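Local structure of phosphate-binding protein PstS 2 (Streptococcus pneumoniae, 4H1X) at residues D120-I125 against L173-Y177; V160-T164 against G192-G196. The protein probably serves as the solute-binding component of the PstSACB ABC transporter, capturing phosphate for import into the cell. One frame throughout, in Å; residues are numbered along the deposited sequence.

How the interactions relate
Both interactions lie in one alpha/beta lobe of the periplasmic binding protein fold. Their centres are about 18 Å apart, and their nearest atoms about 4 Å. Along the chain the segments alternate: 120-125, 160-164, 173-177, 192-196. Strand 155-162 leads into helix 164-180, so it joins the two contacts. This strand pairs in parallel with strands 183-190 and 207-210. In interaction 1, helix 164-180 packs against helix 116-126 over strand 183-190. In interaction 2, the start of helix 193-202 rests on the end of strand 155-162. The first is a buried contact between two helices packed against the sheet. The second lies at the strand end beside Thr164, which hydrogen-bonds a citrate probably from the crystallisation liquor.

Interaction 1: D120-I125 against L173-Y177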
loop_
_atom_site.group_PDB
_atom_site.type_symbol
_atom_site.label_atom_id
_atom_site.label_comp_id
_atom_site.label_asym_id
_atom_site.label_seq_id
_atom_site.Cartn_x
_atom_site.Cartn_y
_atom_site.Cartn_z
ATOM N N ASP A 120 3.344 23.807 -4.012
ATOM C CA ASP A 120 4.790 23.662 -4.247
ATOM C C ASP A 120 5.250 22.256 -3.803
ATOM O O ASP A 120 6.071 21.625 -4.475
ATOM C CB ASP A 120 5.577 24.752 -3.518
ATOM C CG ASP A 120 7.048 24.741 -3.892
ATOM O OD1 ASP A 120 7.366 25.071 -5.056
ATOM O OD2 ASP A 120 7.860 24.262 -3.078
ATOM N N PHE A 121 4.709 21.774 -2.676
ATOM C CA PHE A 121 5.026 20.427 -2.182
ATOM C C PHE A 121 4.541 19.358 -3.202
ATOM O O PHE A 121 5.296 18.424 -3.501
ATOM C CB PHE A 121 4.421 20.194 -0.797
ATOM C CG PHE A 121 4.757 18.855 -0.170
ATOM C CD1 PHE A 121 6.061 18.365 -0.183
ATOM C CD2 PHE A 121 3.771 18.084 0.426
ATOM C CE1 PHE A 121 6.375 17.140 0.435
ATOM C CE2 PHE A 121 4.088 16.862 1.042
ATOM C CZ PHE A 121 5.380 16.388 1.011
ATOM N N ILE A 122 3.321 19.521 -3.778
ATOM C CA ILE A 122 2.767 18.621 -4.810
ATOM C C ILE A 122 3.705 18.618 -6.025
ATOM O O ILE A 122 3.967 17.570 -6.610
ATOM C CB ILE A 122 1.304 19.032 -5.213
ATOM C CG1 ILE A 122 0.294 18.909 -4.046
ATOM C CG2 ILE A 122 0.801 18.320 -6.482
ATOM C CD1 ILE A 122 0.232 17.623 -3.324
ATOM N N SER A 123 4.206 19.823 -6.415
ATOM C CA SER A 123 5.123 19.955 -7.561
ATOM C C SER A 123 6.389 19.134 -7.291
ATOM O O SER A 123 6.881 18.432 -8.174
ATOM C CB SER A 123 5.454 21.419 -7.836
ATOM O OG SER A 123 4.285 22.140 -8.199
ATOM N N PHE A 124 6.889 19.194 -6.051
ATOM C CA PHE A 124 8.079 18.410 -5.661
ATOM C C PHE A 124 7.774 16.914 -5.784
ATOM O O PHE A 124 8.573 16.170 -6.322
ATOM C CB PHE A 124 8.482 18.737 -4.211
ATOM C CG PHE A 124 9.646 17.869 -3.767
ATOM C CD1 PHE A 124 10.948 18.154 -4.182
ATOM C CD2 PHE A 124 9.425 16.698 -3.040
ATOM C CE1 PHE A 124 12.014 17.343 -3.806
ATOM C CE2 PHE A 124 10.494 15.853 -2.710
ATOM C CZ PHE A 124 11.781 16.184 -3.094
ATOM N N ILE A 125 6.622 16.476 -5.278
ATOM C CA ILE A 125 6.229 15.063 -5.354
ATOM C C ILE A 125 6.146 14.602 -6.829
ATOM O O ILE A 125 6.549 13.472 -7.148
ATOM C CB ILE A 125 4.894 14.838 -4.628
ATOM C CG1 ILE A 125 5.045 15.038 -3.094
ATOM C CG2 ILE A 125 4.343 13.415 -4.946
ATOM C CD1 ILE A 125 3.649 15.068 -2.305
ATOM N N LEU A 173 9.117 11.733 1.574
ATOM C CA LEU A 173 8.893 12.862 0.651
ATOM C C LEU A 173 9.049 14.185 1.390
ATOM O O LEU A 173 9.730 15.074 0.863
ATOM C CB LEU A 173 7.538 12.760 -0.035
ATOM C CG LEU A 173 7.438 11.640 -1.101
ATOM C CD1 LEU A 173 5.985 11.304 -1.420
ATOM C CD2 LEU A 173 8.199 12.021 -2.426
ATOM N N ALA A 174 8.513 14.282 2.630
ATOM C CA ALA A 174 8.678 15.471 3.465
ATOM C C ALA A 174 10.162 15.717 3.775
ATOM O O ALA A 174 10.602 16.862 3.686
ATOM C CB ALA A 174 7.892 15.324 4.754
ATOM N N GLU A 175 10.946 14.650 4.076
ATOM C CA GLU A 175 12.387 14.799 4.379
ATOM C C GLU A 175 13.123 15.409 3.198
ATOM O O GLU A 175 13.924 16.340 3.376
ATOM C CB GLU A 175 13.026 13.429 4.682
ATOM C CG GLU A 175 12.631 12.762 5.979
ATOM C CD GLU A 175 13.239 11.376 6.105
ATOM O OE1 GLU A 175 13.783 10.855 5.104
ATOM O OE2 GLU A 175 13.183 10.814 7.218
ATOM N N ALA A 176 12.880 14.855 1.985
ATOM C CA ALA A 176 13.565 15.324 0.769
ATOM C C ALA A 176 13.153 16.762 0.446
ATOM O O ALA A 176 14.005 17.563 0.076
ATOM C CB ALA A 176 13.264 14.394 -0.406
ATOM N N TYR A 177 11.865 17.101 0.652
ATOM C CA TYR A 177 11.372 18.453 0.404
ATOM C C TYR A 177 11.994 19.467 1.375
ATOM O O TYR A 177 12.380 20.554 0.944
ATOM C CB TYR A 177 9.845 18.501 0.509
ATOM C CG TYR A 177 9.256 19.863 0.190
ATOM C CD1 TYR A 177 9.082 20.277 -1.128
ATOM C CD2 TYR A 177 8.804 20.704 1.206
ATOM C CE1 TYR A 177 8.453 21.488 -1.427
ATOM C CE2 TYR A 177 8.212 21.932 0.920
ATOM C CZ TYR A 177 8.024 22.310 -0.399
ATOM O OH TYR A 177 7.452 23.518 -0.685
#
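Asp120, Phe121, Phe124 and Ile125 of helix 116-126 pack on Leu173, Ala176 and Tyr177 of helix 164-180. The centre is an aromatic cluster in an alpha/beta lobe of the periplasmic binding protein fold. The two short helical segments cross at 104°, with axes 10.5 Å apart.

Asp120 meets the far end of the tyrosine. Tyr177 OH donates a short hydrogen bond of 2.5 Å to Asp120 OD2. Asp120 OD2 accepts it through its anti lone pair, the one away from OD1. Asp120 OD2 is also hydrogen-bonded to Tyr149 OH, so two phenols grip one carboxylate oxygen. This would be expected to favour the ionised acid.

Phe121 makes an edge-to-face pair with Tyr177, the planes 68° apart. Its CD1 lies over the face of the tyrosine ring, 3.5 Å from Tyr177 CG. Beyond the cluster, Phe121 and Tyr177 both touch Ile186 of strand 183-190, so the rings fill space between helices and sheet.

Phe124 receives the edge of Tyr177 on its own face in an offset edge-to-face pair. The phenyl group sits anti to the backbone N (chi1 176°), which carries it across to helix 164-180. There its CE2 lies 3.7 Å from Leu173 O, close to Tyr177 N. Phe124 CB lies at the tyrosine edge, 3.5 Å from Tyr177 CD1. Phe121 thus lies over one face of the tyrosine ring and Phe124 along its edge, while the hydroxyl bond fixes the far end. Phe124 CZ comes to 3.6 Å from Ala176 CB.

Ile125 closes the segment. Its side chain crosses that of Leu173 at about a right angle, and both residues touch Ile227 of strand 223-236. The nearest approach is the methylene Ile125 CG1 to the methyl Leu173 CD1, at 4.2 Å.

Interaction 2: V160-T164 against G192-G196; sequences VVGST and GSSAG
The hydroxyl of Ser193 reaches back to the CB of Ser163 where the end of strand 155-162 meets the start of helix 193-202. Ser193 OG lies 3.5 Å from Ser163 CB. The two hydroxyls do not bond each other, as Ser163 OG and Ser193 OG are 4.0 Å apart. With its OG opposite the backbone N (chi1 176°), Ser163 extends to the hydroxyl of Ser211. Ser193 OG bonds the backbone N of the same residue.

Val161 points at the helix instead, and its CG1 lies 4.0 Å from Gly196 CA. Between these side chains the backbones meet directly. Gly196 CA is 3.8 Å from Gly162 CA and 3.3 Å from Val161 O. Gly162 CA also makes a CA-H...O contact of 3.3 Å with Gly192 O, at the helix N-cap.

Helix 193-202 is the crossover of a beta-alpha-beta unit from strand 183-190 to strand 207-210, and its first turn passes the end of strand 155-162 between them. Thr164 OG1 hydrogen-bonds a citrate, probably from the crystallisation liquor, which may mark the ligand pocket. No classical hydrogen bond crosses the contact. Lacking side chains, Gly162 and Gly196 let the backbones meet by van der Waals and CA-H...O contacts, while Ser211 satisfies both hydroxyls.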
loop_
_atom_site.group_PDB
_atom_site.type_symbol
_atom_site.label_atom_id
_atom_site.label_comp_id
_atom_site.label_asym_id
_atom_site.label_seq_id
_atom_site.Cartn_x
_atom_site.Cartn_y
_atom_site.Cartn_z
ATOM N N VAL A 160 -0.505 17.196 6.596
ATOM C CA VAL A 160 -0.806 16.066 5.701
ATOM C C VAL A 160 -1.446 14.982 6.572
ATOM O O VAL A 160 -0.862 14.586 7.582
ATOM C CB VAL A 160 0.435 15.571 4.904
ATOM C CG1 VAL A 160 0.014 14.485 3.920
ATOM C CG2 VAL A 160 1.118 16.726 4.150
ATOM N N VAL A 161 -2.683 14.572 6.254
ATOM C CA VAL A 161 -3.429 13.676 7.130
ATOM C C VAL A 161 -4.022 12.491 6.405
ATOM O O VAL A 161 -4.565 12.678 5.318
ATOM C CB VAL A 161 -4.589 14.495 7.789
ATOM C CG1 VAL A 161 -5.500 13.607 8.642
ATOM C CG2 VAL A 161 -4.053 15.694 8.602
ATOM N N GLY A 162 -4.034 11.316 7.053
ATOM C CA GLY A 162 -4.745 10.194 6.456
ATOM C C GLY A 162 -4.224 8.807 6.712
ATOM O O GLY A 162 -3.691 8.513 7.788
ATOM N N SER A 163 -4.273 7.992 5.663
ATOM C CA SER A 163 -3.932 6.564 5.710
ATOM C C SER A 163 -2.576 6.281 6.337
ATOM O O SER A 163 -1.566 6.864 5.933
ATOM C CB SER A 163 -3.958 5.972 4.306
ATOM O OG SER A 163 -3.542 4.621 4.349
ATOM N N THR A 164 -2.546 5.323 7.293
ATOM C CA THR A 164 -1.305 4.916 7.957
ATOM C C THR A 164 -0.359 4.291 6.925
ATOM O O THR A 164 0.861 4.385 7.055
ATOM C CB THR A 164 -1.601 3.920 9.089
ATOM O OG1 THR A 164 -2.212 2.742 8.549
ATOM C CG2 THR A 164 -2.461 4.520 10.198
ATOM N N GLY A 192 -6.506 7.440 9.140
ATOM C CA GLY A 192 -7.159 6.577 8.156
ATOM C C GLY A 192 -7.579 7.373 6.955
ATOM O O GLY A 192 -7.628 8.606 7.026
ATOM N N SER A 193 -7.853 6.681 5.841
ATOM C CA SER A 193 -8.214 7.343 4.583
ATOM C C SER A 193 -9.460 8.251 4.750
ATOM O O SER A 193 -9.429 9.413 4.313
ATOM C CB SER A 193 -8.449 6.305 3.481
ATOM O OG SER A 193 -7.260 5.587 3.163
ATOM N N SER A 194 -10.527 7.737 5.398
ATOM C CA SER A 194 -11.761 8.497 5.589
ATOM C C SER A 194 -11.496 9.779 6.367
ATOM O O SER A 194 -11.977 10.844 5.953
ATOM C CB SER A 194 -12.820 7.647 6.290
ATOM O OG SER A 194 -13.246 6.626 5.401
ATOM N N ALA A 195 -10.669 9.701 7.447
ATOM C CA ALA A 195 -10.329 10.877 8.267
ATOM C C ALA A 195 -9.498 11.910 7.478
ATOM O O ALA A 195 -9.722 13.103 7.637
ATOM C CB ALA A 195 -9.596 10.462 9.537
ATOM N N GLY A 196 -8.644 11.443 6.570
ATOM C CA GLY A 196 -7.855 12.314 5.698
ATOM C C GLY A 196 -8.740 13.089 4.725
ATOM O O GLY A 196 -8.571 14.302 4.540
#